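Local coordinates for beta-mannosidase (Trichoderma harzianum, PDB 4CVU), which probably hydrolyses terminal, non-reducing beta-D-mannose residues of beta-mannosides as a glycoside hydrolase of family 2, at residues I233-K238 with R344-R349; P251-A256 with T300-I305; M270-T275 with Y324-S329. All coordinates share one frame; numbering follows the deposited sequence.

Contact 1 of 3, residues I233-K238 with R344-R349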
ATOM      1  N   ILE A 233       4.551 -25.740 -40.519  1.00 41.67           N
ATOM      2  CA  ILE A 233       5.735 -25.763 -41.392  1.00 41.78           C
ATOM      3  C   ILE A 233       6.775 -26.606 -40.686  1.00 42.18           C
ATOM      4  O   ILE A 233       7.092 -26.352 -39.476  1.00 40.61           O
ATOM      5  CB  ILE A 233       6.333 -24.376 -41.643  1.00 42.32           C
ATOM      6  CG1 ILE A 233       5.277 -23.373 -42.173  1.00 42.46           C
ATOM      7  CG2 ILE A 233       7.493 -24.472 -42.615  1.00 43.40           C
ATOM      8  CD1 ILE A 233       4.654 -23.749 -43.497  1.00 44.15           C
ATOM      9  N   ASP A 234       7.267 -27.618 -41.384  1.00 41.00           N
ATOM     10  CA  ASP A 234       8.258 -28.544 -40.827  1.00 42.22           C
ATOM     11  C   ASP A 234       9.442 -28.539 -41.784  1.00 44.22           C
ATOM     12  O   ASP A 234       9.336 -29.028 -42.918  1.00 44.25           O
ATOM     13  CB  ASP A 234       7.672 -29.947 -40.681  1.00 41.91           C
ATOM     14  CG  ASP A 234       8.495 -30.851 -39.764  1.00 42.96           C
ATOM     15  OD1 ASP A 234       9.367 -30.369 -38.976  1.00 43.11           O
ATOM     16  OD2 ASP A 234       8.264 -32.064 -39.821  1.00 43.78           O
ATOM     17  N   ILE A 235      10.523 -27.897 -41.358  1.00 41.36           N
ATOM     18  CA  ILE A 235      11.753 -27.875 -42.113  1.00 44.55           C
ATOM     19  C   ILE A 235      12.727 -28.821 -41.431  1.00 44.83           C
ATOM     20  O   ILE A 235      13.080 -28.633 -40.256  1.00 44.91           O
ATOM     21  CB  ILE A 235      12.344 -26.479 -42.198  1.00 43.98           C
ATOM     22  CG1 ILE A 235      11.348 -25.546 -42.897  1.00 45.23           C
ATOM     23  CG2 ILE A 235      13.628 -26.539 -42.982  1.00 45.28           C
ATOM     24  CD1 ILE A 235      11.779 -24.108 -42.936  1.00 47.53           C
ATOM     25  N   PHE A 236      13.111 -29.860 -42.154  1.00 43.20           N
ATOM     26  CA  PHE A 236      13.983 -30.908 -41.622  1.00 43.90           C
ATOM     27  C   PHE A 236      14.959 -31.382 -42.707  1.00 45.19           C
ATOM     28  O   PHE A 236      14.821 -31.012 -43.872  1.00 44.96           O
ATOM     29  CB  PHE A 236      13.161 -32.084 -41.086  1.00 43.16           C
ATOM     30  CG  PHE A 236      12.173 -32.640 -42.065  1.00 45.98           C
ATOM     31  CD1 PHE A 236      10.962 -31.990 -42.314  1.00 46.13           C
ATOM     32  CD2 PHE A 236      12.449 -33.815 -42.746  1.00 46.36           C
ATOM     33  CE1 PHE A 236      10.063 -32.500 -43.209  1.00 47.16           C
ATOM     34  CE2 PHE A 236      11.552 -34.330 -43.659  1.00 47.25           C
ATOM     35  CZ  PHE A 236      10.360 -33.664 -43.898  1.00 48.41           C
ATOM     36  N   ARG A 237      15.953 -32.170 -42.303  1.00 45.47           N
ATOM     37  CA  ARG A 237      16.874 -32.777 -43.253  1.00 47.90           C
ATOM     38  C   ARG A 237      16.204 -34.012 -43.817  1.00 49.03           C
ATOM     39  O   ARG A 237      15.475 -34.731 -43.117  1.00 47.75           O
ATOM     40  CB  ARG A 237      18.196 -33.160 -42.568  1.00 47.88           C
ATOM     41  CG  ARG A 237      19.041 -31.984 -42.062  1.00 46.69           C
ATOM     42  CD  ARG A 237      19.843 -31.342 -43.175  1.00 47.58           C
ATOM     43  NE  ARG A 237      20.684 -30.237 -42.722  1.00 46.71           N
ATOM     44  CZ  ARG A 237      21.600 -29.617 -43.471  1.00 48.16           C
ATOM     45  NH1 ARG A 237      21.821 -30.000 -44.727  1.00 49.81           N
ATOM     46  NH2 ARG A 237      22.315 -28.613 -42.972  1.00 46.93           N
ATOM     47  N   LYS A 238      16.460 -34.283 -45.084  1.00 51.19           N
ATOM     48  CA  LYS A 238      15.850 -35.432 -45.703  1.00 51.73           C
ATOM     49  C   LYS A 238      16.268 -36.709 -44.948  1.00 49.84           C
ATOM     50  O   LYS A 238      17.430 -36.891 -44.596  1.00 50.01           O
ATOM     51  CB  LYS A 238      16.235 -35.502 -47.174  1.00 57.42           C
ATOM     52  CG  LYS A 238      15.342 -36.425 -47.969  1.00 60.09           C
ATOM     53  CD  LYS A 238      15.270 -36.036 -49.440  1.00 65.81           C
ATOM     54  CE  LYS A 238      14.333 -36.982 -50.187  1.00 68.93           C
ATOM     55  NZ  LYS A 238      12.985 -37.029 -49.519  1.00 70.14           N
ATOM     56  N   ARG A 344       4.531 -17.515 -42.523  1.00 51.73           N
ATOM     57  CA  ARG A 344       5.236 -17.719 -41.280  1.00 49.78           C
ATOM     58  C   ARG A 344       6.698 -17.288 -41.412  1.00 47.73           C
ATOM     59  O   ARG A 344       7.241 -17.221 -42.516  1.00 49.92           O
ATOM     60  CB  ARG A 344       5.152 -19.202 -40.892  1.00 47.80           C
ATOM     61  CG  ARG A 344       3.748 -19.688 -40.512  1.00 47.53           C
ATOM     62  CD  ARG A 344       3.160 -18.929 -39.336  1.00 46.65           C
ATOM     63  NE  ARG A 344       1.906 -19.496 -38.851  1.00 45.45           N
ATOM     64  CZ  ARG A 344       0.691 -19.145 -39.260  1.00 44.75           C
ATOM     65  NH1 ARG A 344       0.516 -18.230 -40.180  1.00 46.27           N
ATOM     66  NH2 ARG A 344      -0.370 -19.720 -38.728  1.00 45.37           N
ATOM     67  N   ARG A 345       7.347 -17.019 -40.285  1.00 46.05           N
ATOM     68  CA  ARG A 345       8.792 -16.797 -40.278  1.00 44.78           C
ATOM     69  C   ARG A 345       9.486 -18.056 -39.753  1.00 43.52           C
ATOM     70  O   ARG A 345       9.120 -18.593 -38.716  1.00 44.17           O
ATOM     71  CB  ARG A 345       9.161 -15.556 -39.464  1.00 44.50           C
ATOM     72  CG  ARG A 345      10.649 -15.233 -39.530  1.00 46.21           C
ATOM     73  CD  ARG A 345      11.018 -13.888 -38.920  1.00 47.42           C
ATOM     74  NE  ARG A 345      10.831 -13.875 -37.475  1.00 46.92           N
ATOM     75  CZ  ARG A 345      11.123 -12.869 -36.658  1.00 47.20           C
ATOM     76  NH1 ARG A 345      11.656 -11.752 -37.124  1.00 47.28           N
ATOM     77  NH2 ARG A 345      10.902 -13.004 -35.351  1.00 45.23           N
ATOM     78  N   VAL A 346      10.472 -18.536 -40.490  1.00 44.05           N
ATOM     79  CA  VAL A 346      11.095 -19.834 -40.211  1.00 44.27           C
ATOM     80  C   VAL A 346      12.625 -19.790 -40.198  1.00 42.93           C
ATOM     81  O   VAL A 346      13.226 -18.827 -40.619  1.00 43.06           O
ATOM     82  CB  VAL A 346      10.619 -20.896 -41.250  1.00 44.64           C
ATOM     83  CG1 VAL A 346       9.102 -20.976 -41.257  1.00 43.29           C
ATOM     84  CG2 VAL A 346      11.122 -20.581 -42.659  1.00 46.53           C
ATOM     85  N   GLY A 347      13.241 -20.874 -39.739  1.00 44.14           N
ATOM     86  CA  GLY A 347      14.692 -21.040 -39.793  1.00 43.67           C
ATOM     87  C   GLY A 347      15.074 -22.419 -40.305  1.00 46.04           C
ATOM     88  O   GLY A 347      14.299 -23.385 -40.178  1.00 45.48           O
ATOM     89  N   PHE A 348      16.256 -22.500 -40.903  1.00 46.13           N
ATOM     90  CA  PHE A 348      16.837 -23.751 -41.324  1.00 46.55           C
ATOM     91  C   PHE A 348      17.861 -24.160 -40.301  1.00 45.78           C
ATOM     92  O   PHE A 348      18.929 -23.568 -40.217  1.00 47.96           O
ATOM     93  CB  PHE A 348      17.481 -23.620 -42.716  1.00 47.51           C
ATOM     94  CG  PHE A 348      16.487 -23.473 -43.814  1.00 48.15           C
ATOM     95  CD1 PHE A 348      15.962 -22.230 -44.129  1.00 49.01           C
ATOM     96  CD2 PHE A 348      16.062 -24.587 -44.541  1.00 48.84           C
ATOM     97  CE1 PHE A 348      15.034 -22.102 -45.157  1.00 50.54           C
ATOM     98  CE2 PHE A 348      15.136 -24.468 -45.552  1.00 49.29           C
ATOM     99  CZ  PHE A 348      14.621 -23.226 -45.862  1.00 50.48           C
ATOM    100  N   ARG A 349      17.487 -25.145 -39.488  1.00 45.95           N
ATOM    101  CA  ARG A 349      18.403 -25.765 -38.545  0.50 44.43           C
ATOM    102  C   ARG A 349      17.866 -27.079 -38.037  1.00 42.98           C
ATOM    103  O   ARG A 349      16.683 -27.370 -38.158  1.00 44.28           O
ATOM    104  CB  ARG A 349      18.729 -24.837 -37.349  0.50 45.43           C
ATOM    105  CG  ARG A 349      17.548 -24.110 -36.723  0.50 45.83           C
ATOM    106  CD  ARG A 349      16.817 -24.927 -35.676  0.50 46.91           C
ATOM    107  NE  ARG A 349      15.756 -25.709 -36.284  0.50 48.33           N
ATOM    108  CZ  ARG A 349      14.633 -26.059 -35.670  0.50 48.63           C
ATOM    109  NH1 ARG A 349      14.396 -25.684 -34.427  0.50 46.71           N
ATOM    110  NH2 ARG A 349      13.736 -26.783 -36.328  0.50 48.07           N
TER
HETATM  111  O   HOH W   1      15.052 -29.700 -38.358  1.00 44.05           O
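Ile233 and Ile235 face Arg344, Val346 and Phe348 from two short strand pieces, 233-237 and 344-346, that run in nearly the same direction, 17° apart, with axes 9.4 Å from each other; side chains, not direct backbone bonds, make the contact. Ile235 carries most of it. Ile235 CD1, carried outward by an extended outer chain (chi2 175°), lies over one face of the Phe348 ring in a CH-pi contact, 4.3 Å from the ring centroid, and also meets Val346 CG2 at 3.6 Å. Ile235 CG2 touches Phe348 CD2 at 3.5 Å. A branched isoleucine thus suits a place with both a ring and a valine to cover. Ile233 continues the apolar row, its CG2 4.1 Å from Val346 CG1. Beyond Ile235, water 1 lies 2.9 Å from both Ile235 O and Arg349 O and donates toward them, although further acceptors compete for its protons. Trp252 meets the Phe348 ring edge-to-face, and Tyr324 packs against it too. Strand 227-237 pairs with strand 252-261 and strand 340-346 with strand 324-332, so the contact brings the two end strands of the run together across the sandwich.

Contact 2 of 3, residues P251-A256 with T300-I305. With NAG (2-acetamido-2-deoxy-beta-D-glucopyranose), chain E.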
ATOM      1  N   PRO A 251      19.781 -32.795 -48.284  1.00 51.68           N
ATOM      2  CA  PRO A 251      18.926 -31.655 -48.652  1.00 54.10           C
ATOM      3  C   PRO A 251      17.828 -31.321 -47.621  1.00 52.17           C
ATOM      4  O   PRO A 251      17.406 -32.184 -46.846  1.00 50.26           O
ATOM      5  CB  PRO A 251      18.302 -32.083 -49.996  1.00 54.65           C
ATOM      6  CG  PRO A 251      18.499 -33.558 -50.087  1.00 54.32           C
ATOM      7  CD  PRO A 251      19.692 -33.905 -49.250  1.00 53.08           C
ATOM      8  N   TRP A 252      17.383 -30.073 -47.633  1.00 52.09           N
ATOM      9  CA  TRP A 252      16.293 -29.637 -46.746  1.00 52.73           C
ATOM     10  C   TRP A 252      14.956 -30.015 -47.366  1.00 54.27           C
ATOM     11  O   TRP A 252      14.790 -29.898 -48.572  1.00 56.10           O
ATOM     12  CB  TRP A 252      16.353 -28.125 -46.519  1.00 51.51           C
ATOM     13  CG  TRP A 252      17.481 -27.701 -45.653  1.00 50.72           C
ATOM     14  CD1 TRP A 252      18.642 -27.101 -46.047  1.00 52.77           C
ATOM     15  CD2 TRP A 252      17.560 -27.837 -44.235  1.00 51.01           C
ATOM     16  NE1 TRP A 252      19.444 -26.852 -44.951  1.00 52.15           N
ATOM     17  CE2 TRP A 252      18.805 -27.307 -43.830  1.00 51.15           C
ATOM     18  CE3 TRP A 252      16.701 -28.365 -43.264  1.00 48.17           C
ATOM     19  CZ2 TRP A 252      19.205 -27.283 -42.495  1.00 51.20           C
ATOM     20  CZ3 TRP A 252      17.106 -28.342 -41.940  1.00 50.51           C
ATOM     21  CH2 TRP A 252      18.342 -27.810 -41.566  1.00 49.82           C
ATOM     22  N   VAL A 253      14.022 -30.511 -46.562  1.00 50.76           N
ATOM     23  CA  VAL A 253      12.651 -30.672 -47.006  1.00 49.30           C
ATOM     24  C   VAL A 253      11.824 -29.647 -46.250  1.00 50.93           C
ATOM     25  O   VAL A 253      11.922 -29.561 -45.015  1.00 51.20           O
ATOM     26  CB  VAL A 253      12.092 -32.076 -46.734  1.00 50.41           C
ATOM     27  CG1 VAL A 253      10.659 -32.190 -47.258  1.00 52.10           C
ATOM     28  CG2 VAL A 253      12.971 -33.148 -47.360  1.00 50.80           C
ATOM     29  N   VAL A 254      11.078 -28.836 -46.991  1.00 48.74           N
ATOM     30  CA  VAL A 254      10.111 -27.904 -46.441  1.00 47.54           C
ATOM     31  C   VAL A 254       8.712 -28.473 -46.651  1.00 49.92           C
ATOM     32  O   VAL A 254       8.268 -28.601 -47.774  1.00 50.54           O
ATOM     33  CB  VAL A 254      10.206 -26.547 -47.135  1.00 48.73           C
ATOM     34  CG1 VAL A 254       9.169 -25.568 -46.580  1.00 47.69           C
ATOM     35  CG2 VAL A 254      11.620 -25.981 -47.002  1.00 47.80           C
ATOM     36  N   ASN A 255       8.035 -28.837 -45.565  1.00 48.91           N
ATOM     37  CA  ASN A 255       6.695 -29.372 -45.616  1.00 49.81           C
ATOM     38  C   ASN A 255       5.698 -28.357 -45.062  1.00 49.78           C
ATOM     39  O   ASN A 255       5.919 -27.810 -43.998  1.00 47.99           O
ATOM     40  CB  ASN A 255       6.640 -30.660 -44.795  1.00 52.26           C
ATOM     41  CG  ASN A 255       5.367 -31.457 -45.020  1.00 53.90           C
ATOM     42  OD1 ASN A 255       4.664 -31.287 -46.017  1.00 53.04           O
ATOM     43  ND2 ASN A 255       5.075 -32.345 -44.076  1.00 55.94           N
ATOM     44  N   ALA A 256       4.614 -28.112 -45.780  1.00 47.56           N
ATOM     45  CA  ALA A 256       3.658 -27.097 -45.402  1.00 46.29           C
ATOM     46  C   ALA A 256       2.279 -27.698 -45.383  1.00 47.92           C
ATOM     47  O   ALA A 256       1.798 -28.139 -46.394  1.00 49.25           O
ATOM     48  CB  ALA A 256       3.702 -25.935 -46.372  1.00 47.91           C
ATOM     49  N   THR A 300      -1.928 -29.912 -47.832  1.00 51.71           N
ATOM     50  CA  THR A 300      -0.526 -30.152 -47.523  1.00 51.38           C
ATOM     51  C   THR A 300       0.309 -30.385 -48.773  1.00 52.97           C
ATOM     52  O   THR A 300      -0.144 -31.044 -49.721  1.00 54.40           O
ATOM     53  CB  THR A 300      -0.394 -31.415 -46.647  1.00 52.13           C
ATOM     54  OG1 THR A 300      -1.286 -31.328 -45.525  1.00 51.87           O
ATOM     55  CG2 THR A 300       1.026 -31.603 -46.159  1.00 51.74           C
ATOM     56  N   GLY A 301       1.530 -29.871 -48.773  1.00 52.65           N
ATOM     57  CA  GLY A 301       2.511 -30.191 -49.819  1.00 53.66           C
ATOM     58  C   GLY A 301       3.926 -29.967 -49.335  1.00 53.96           C
ATOM     59  O   GLY A 301       4.142 -29.360 -48.269  1.00 51.79           O
ATOM     60  N   SER A 302       4.905 -30.447 -50.104  1.00 54.28           N
ATOM     61  CA  SER A 302       6.306 -30.277 -49.735  1.00 54.20           C
ATOM     62  C   SER A 302       7.199 -29.911 -50.902  1.00 57.12           C
ATOM     63  O   SER A 302       6.803 -30.005 -52.064  1.00 60.19           O
ATOM     64  CB  SER A 302       6.849 -31.531 -49.053  1.00 53.35           C
ATOM     65  OG  SER A 302       7.216 -32.511 -49.980  1.00 54.16           O
ATOM     66  N   VAL A 303       8.419 -29.505 -50.576  1.00 54.16           N
ATOM     67  CA  VAL A 303       9.433 -29.207 -51.584  1.00 57.13           C
ATOM     68  C   VAL A 303      10.812 -29.460 -51.013  1.00 56.39           C
ATOM     69  O   VAL A 303      11.032 -29.285 -49.814  1.00 54.64           O
ATOM     70  CB  VAL A 303       9.328 -27.754 -52.093  1.00 58.70           C
ATOM     71  CG1 VAL A 303       9.621 -26.746 -51.016  1.00 57.76           C
ATOM     72  CG2 VAL A 303      10.266 -27.530 -53.272  1.00 62.22           C
ATOM     73  N   THR A 304      11.740 -29.888 -51.855  1.00 54.10           N
ATOM     74  CA  THR A 304      13.094 -30.208 -51.394  1.00 56.60           C
ATOM     75  C   THR A 304      14.068 -29.162 -51.930  1.00 56.20           C
ATOM     76  O   THR A 304      13.938 -28.760 -53.062  1.00 57.73           O
ATOM     77  CB  THR A 304      13.463 -31.642 -51.809  1.00 56.32           C
ATOM     78  OG1 THR A 304      12.475 -32.506 -51.263  1.00 55.67           O
ATOM     79  CG2 THR A 304      14.845 -32.078 -51.297  1.00 56.34           C
ATOM     80  N   ILE A 305      15.016 -28.726 -51.099  1.00 55.81           N
ATOM     81  CA  ILE A 305      15.979 -27.659 -51.434  1.00 59.13           C
ATOM     82  C   ILE A 305      17.431 -28.100 -51.197  1.00 60.78           C
ATOM     83  O   ILE A 305      17.720 -28.785 -50.214  1.00 59.07           O
ATOM     84  CB  ILE A 305      15.693 -26.382 -50.632  1.00 58.40           C
ATOM     85  CG1 ILE A 305      14.248 -25.917 -50.855  1.00 58.77           C
ATOM     86  CG2 ILE A 305      16.669 -25.280 -51.009  1.00 60.43           C
ATOM     87  CD1 ILE A 305      13.819 -24.719 -50.008  1.00 56.98           C
TER
HETATM   88  C1  NAG E   1       3.902 -33.192 -44.060  1.00 44.25           C
HETATM   89  C2  NAG E   1       4.199 -34.676 -44.264  1.00 47.11           C
HETATM   90  C3  NAG E   1       2.908 -35.465 -44.210  1.00 45.11           C
HETATM   91  C4  NAG E   1       2.189 -35.205 -42.872  1.00 45.28           C
HETATM   92  C5  NAG E   1       2.040 -33.698 -42.666  1.00 44.71           C
HETATM   93  C6  NAG E   1       1.495 -33.275 -41.305  1.00 43.59           C
HETATM   94  C7  NAG E   1       6.167 -35.186 -45.631  1.00 49.87           C
HETATM   95  C8  NAG E   1       6.737 -35.305 -47.016  1.00 51.11           C
HETATM   96  N2  NAG E   1       4.889 -34.843 -45.539  1.00 49.57           N
HETATM   97  O3  NAG E   1       3.231 -36.827 -44.339  1.00 47.49           O
HETATM   98  O4  NAG E   1       0.904 -35.793 -42.886  1.00 43.94           O
HETATM   99  O5  NAG E   1       3.276 -33.049 -42.807  1.00 44.15           O
HETATM  100  O6  NAG E   1       1.243 -31.880 -41.367  1.00 42.67           O
HETATM  101  O7  NAG E   1       6.884 -35.413 -44.660  1.00 51.90           O
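Segments 251-256 and 300-305 form a regular antiparallel pair, axes 4.7 Å apart and 161° between their directions, with two backbone hydrogen bonds each at Trp252-Ile305, Val254-Val303 and Ala256-Gly301. The bond from Ala256 N to Gly301 O is short at 2.8 Å and nearly straight, 171° at the hydrogen. Side chains alternate between the faces. On one, Val254 CB meets Val303 CG1 at 3.9 Å, while Val254 CG2, anti to the carbonyl carbon, reaches Ile305 CD1 at the same distance; beta-branched residues suit this buried side, which Ile326 and Val328 of strand 324-332 help to cover. That inward face belongs to the core of a beta sandwich, as in the immunoglobulin-like domain of family 2 glycoside hydrolases. The face bearing Val253, Asn255, Ser302 and Thr304 is more polar. Here Asn255 ND2 is bonded covalently to NAG C1, and Ser257 completes the Asn-X-Ser sequon. With its CG anti to the backbone N (chi1 -168°), Asn255 brings OD1 to 3.0 Å from Gly301 O, an approach of two acceptors and not a bond. Thr300 CG2 packs 3.7 Å from Asn255 OD1, its hydroxyl bonding to Ser257. At the opposite end, Pro251 CB rests 3.7 Å from Thr304 CG2.

Contact 3 of 3, residues M270-T275 with Y324-S329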
ATOM      1  N   MET A 270      -0.216 -25.929 -54.822  1.00 60.66           N
ATOM      2  CA  MET A 270       0.475 -25.117 -53.819  1.00 62.64           C
ATOM      3  C   MET A 270       1.822 -24.616 -54.335  1.00 62.45           C
ATOM      4  O   MET A 270       2.597 -25.348 -54.967  1.00 63.51           O
ATOM      5  CB  MET A 270       0.689 -25.923 -52.528  1.00 60.95           C
ATOM      6  CG  MET A 270      -0.565 -26.528 -51.915  1.00 60.36           C
ATOM      7  SD  MET A 270      -0.177 -27.675 -50.560  1.00 58.70           S
ATOM      8  CE  MET A 270       0.157 -26.476 -49.258  1.00 60.20           C
ATOM      9  N   SER A 271       2.089 -23.350 -54.063  1.00 60.66           N
ATOM     10  CA  SER A 271       3.357 -22.726 -54.392  1.00 61.78           C
ATOM     11  C   SER A 271       3.889 -21.984 -53.159  1.00 61.59           C
ATOM     12  O   SER A 271       3.112 -21.634 -52.261  1.00 60.35           O
ATOM     13  CB  SER A 271       3.161 -21.737 -55.528  1.00 63.01           C
ATOM     14  OG  SER A 271       2.310 -20.695 -55.102  1.00 62.37           O
ATOM     15  N   VAL A 272       5.200 -21.755 -53.114  1.00 61.31           N
ATOM     16  CA  VAL A 272       5.831 -21.039 -52.005  1.00 60.22           C
ATOM     17  C   VAL A 272       6.890 -20.066 -52.481  1.00 61.26           C
ATOM     18  O   VAL A 272       7.610 -20.346 -53.437  1.00 63.41           O
ATOM     19  CB  VAL A 272       6.476 -21.995 -50.973  1.00 60.72           C
ATOM     20  CG1 VAL A 272       5.403 -22.835 -50.297  1.00 61.92           C
ATOM     21  CG2 VAL A 272       7.540 -22.888 -51.608  1.00 60.05           C
ATOM     22  N   ILE A 273       6.970 -18.921 -51.809  1.00 60.11           N
ATOM     23  CA  ILE A 273       8.098 -17.998 -51.933  1.00 60.88           C
ATOM     24  C   ILE A 273       8.799 -17.932 -50.579  1.00 59.31           C
ATOM     25  O   ILE A 273       8.170 -17.624 -49.561  1.00 60.06           O
ATOM     26  CB  ILE A 273       7.643 -16.578 -52.365  1.00 63.87           C
ATOM     27  CG1 ILE A 273       6.954 -16.622 -53.745  1.00 64.72           C
ATOM     28  CG2 ILE A 273       8.836 -15.625 -52.420  1.00 63.80           C
ATOM     29  CD1 ILE A 273       5.988 -15.482 -53.991  1.00 65.61           C
ATOM     30  N   ILE A 274      10.087 -18.239 -50.568  1.00 58.67           N
ATOM     31  CA  ILE A 274      10.910 -18.181 -49.369  1.00 56.50           C
ATOM     32  C   ILE A 274      11.935 -17.088 -49.585  1.00 59.40           C
ATOM     33  O   ILE A 274      12.747 -17.168 -50.495  1.00 59.94           O
ATOM     34  CB  ILE A 274      11.622 -19.519 -49.087  1.00 55.77           C
ATOM     35  CG1 ILE A 274      10.605 -20.671 -49.034  1.00 55.89           C
ATOM     36  CG2 ILE A 274      12.422 -19.429 -47.801  1.00 54.57           C
ATOM     37  CD1 ILE A 274      11.201 -22.021 -48.690  1.00 54.91           C
ATOM     38  N   THR A 275      11.905 -16.091 -48.704  1.00 60.15           N
ATOM     39  CA  THR A 275      12.686 -14.871 -48.851  0.50 61.25           C
ATOM     40  C   THR A 275      13.407 -14.526 -47.539  1.00 63.02           C
ATOM     41  O   THR A 275      13.009 -14.975 -46.457  1.00 60.34           O
ATOM     42  CB  THR A 275      11.773 -13.705 -49.301  0.50 62.01           C
ATOM     43  OG1 THR A 275      12.528 -12.495 -49.377  0.50 63.68           O
ATOM     44  CG2 THR A 275      10.612 -13.496 -48.334  0.50 62.82           C
ATOM     45  N   TYR A 324      13.890 -16.709 -42.340  1.00 48.49           N
ATOM     46  CA  TYR A 324      13.307 -16.472 -43.639  1.00 50.61           C
ATOM     47  C   TYR A 324      11.796 -16.380 -43.526  1.00 50.19           C
ATOM     48  O   TYR A 324      11.208 -17.065 -42.708  1.00 49.42           O
ATOM     49  CB  TYR A 324      13.668 -17.630 -44.598  1.00 50.15           C
ATOM     50  CG  TYR A 324      15.137 -17.760 -44.951  1.00 51.84           C
ATOM     51  CD1 TYR A 324      15.687 -17.020 -45.994  1.00 55.50           C
ATOM     52  CD2 TYR A 324      15.963 -18.677 -44.301  1.00 50.72           C
ATOM     53  CE1 TYR A 324      17.024 -17.144 -46.346  1.00 54.50           C
ATOM     54  CE2 TYR A 324      17.292 -18.808 -44.637  1.00 52.58           C
ATOM     55  CZ  TYR A 324      17.821 -18.046 -45.671  1.00 53.22           C
ATOM     56  OH  TYR A 324      19.139 -18.171 -46.006  1.00 53.69           O
ATOM     57  N   ASN A 325      11.175 -15.556 -44.363  1.00 51.47           N
ATOM     58  CA  ASN A 325       9.729 -15.581 -44.526  1.00 53.89           C
ATOM     59  C   ASN A 325       9.324 -16.574 -45.631  1.00 57.19           C
ATOM     60  O   ASN A 325       9.885 -16.558 -46.717  1.00 58.24           O
ATOM     61  CB  ASN A 325       9.184 -14.181 -44.817  1.00 55.73           C
ATOM     62  CG  ASN A 325       9.301 -13.237 -43.603  1.00 60.17           C
ATOM     63  OD1 ASN A 325       9.521 -13.684 -42.471  1.00 58.27           O
ATOM     64  ND2 ASN A 325       9.125 -11.934 -43.830  1.00 60.87           N
ATOM     65  N   ILE A 326       8.365 -17.438 -45.325  1.00 56.90           N
ATOM     66  CA  ILE A 326       7.810 -18.376 -46.267  1.00 58.00           C
ATOM     67  C   ILE A 326       6.339 -18.051 -46.381  1.00 59.73           C
ATOM     68  O   ILE A 326       5.599 -18.152 -45.394  1.00 57.82           O
ATOM     69  CB  ILE A 326       8.050 -19.860 -45.874  1.00 58.53           C
ATOM     70  CG1 ILE A 326       7.330 -20.814 -46.845  1.00 62.70           C
ATOM     71  CG2 ILE A 326       7.598 -20.172 -44.466  1.00 60.00           C
ATOM     72  CD1 ILE A 326       7.748 -22.272 -46.715  1.00 61.95           C
ATOM     73  N   THR A 327       5.936 -17.626 -47.582  1.00 57.95           N
ATOM     74  CA  THR A 327       4.535 -17.403 -47.907  1.00 58.19           C
ATOM     75  C   THR A 327       4.059 -18.573 -48.772  1.00 61.05           C
ATOM     76  O   THR A 327       4.686 -18.903 -49.792  1.00 59.45           O
ATOM     77  CB  THR A 327       4.335 -16.061 -48.643  1.00 59.23           C
ATOM     78  OG1 THR A 327       4.842 -14.991 -47.838  1.00 61.66           O
ATOM     79  CG2 THR A 327       2.868 -15.799 -48.936  1.00 58.68           C
ATOM     80  N   VAL A 328       2.959 -19.199 -48.353  1.00 59.63           N
ATOM     81  CA  VAL A 328       2.404 -20.381 -49.019  1.00 59.38           C
ATOM     82  C   VAL A 328       1.045 -20.036 -49.591  1.00 59.61           C
ATOM     83  O   VAL A 328       0.163 -19.640 -48.848  1.00 58.19           O
ATOM     84  CB  VAL A 328       2.214 -21.551 -48.030  1.00 59.22           C
ATOM     85  CG1 VAL A 328       1.622 -22.762 -48.737  1.00 59.80           C
ATOM     86  CG2 VAL A 328       3.522 -21.928 -47.359  1.00 59.30           C
ATOM     87  N   SER A 329       0.869 -20.204 -50.902  1.00 61.27           N
ATOM     88  CA  SER A 329      -0.405 -19.912 -51.569  1.00 62.61           C
ATOM     89  C   SER A 329      -1.057 -21.196 -52.101  1.00 64.71           C
ATOM     90  O   SER A 329      -0.384 -22.057 -52.678  1.00 65.95           O
ATOM     91  CB  SER A 329      -0.200 -18.924 -52.728  1.00 63.60           C
ATOM     92  OG  SER A 329       0.475 -17.749 -52.302  1.00 62.20           O
TER
HETATM   93  O   HOH W   2      -0.897 -21.326 -55.515  1.00 56.16           O
HETATM   94  O   HOH W   3       7.589 -15.031 -48.640  1.00 63.80           O
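Ile273 O is gripped twice, by Thr327 N at 3.0 Å and by water 3 at 2.8 Å. The amide approaches 15° out of the carbonyl plane, while the water also bonds to Thr327 OG1, 2.9 Å away; Thr327 OG1 has a further, weak bond to Gln343. Both residues belong to an antiparallel pairing that continues with paired backbone bonds at Ser271-Ser329 and Thr275-Asn325. On one face the side chains are apolar. Val272 CG1 lies beside Val328 CG2 at 3.6 Å, both chains pointing the same way. Ile274 and Ile326 likewise lie alongside each other, CG1 to CG1 3.9 Å, and the second branch of Ile274, CG2, covers Tyr324 CB at 3.9 Å. An alanine in place of Ile274 is likely to leave Ile326 and the foot of Tyr324 without this shared neighbour and to open a gap between them. Met270, bent at its thioether (chi3 78°), turns CE to 4.0 Å from Val328 CG1. Tyr324 meets Thr275 O near its ring edge, while its OH bonds to Lys311 N. Apart from the exposed Ile273, the other face carries serine, threonine and asparagine, able to bind water, which implies one hydrated side and one facing a hydrophobic core.

How the contacts relate
All three contacts belong to one antiparallel beta sandwich, and contacts 2 and 3 are nested within the chain loop that contact 1 closes. Contacts 1 and 2, centres about 9 Å apart, meet where Phe236 O lies 2.9 Å from Val253 N. Contact 1 joins contact 3, about 12 Å away between centres, through Val346 N and Tyr324 O at 2.8 Å. Contacts 2 and 3, centres about 11 Å apart, share core: Val254 CG1 packs 3.6 Å from Ile326 CD1, and Met270 SD sits 3.3 Å from Gly301 N. The glycan on Asn255 leaves the face away from the sandwich core, its first sugar hydrogen-bonded to Arg473 of helix 458-475. A cadmium ion lies near Arg344, about 4 Å between nearest atoms.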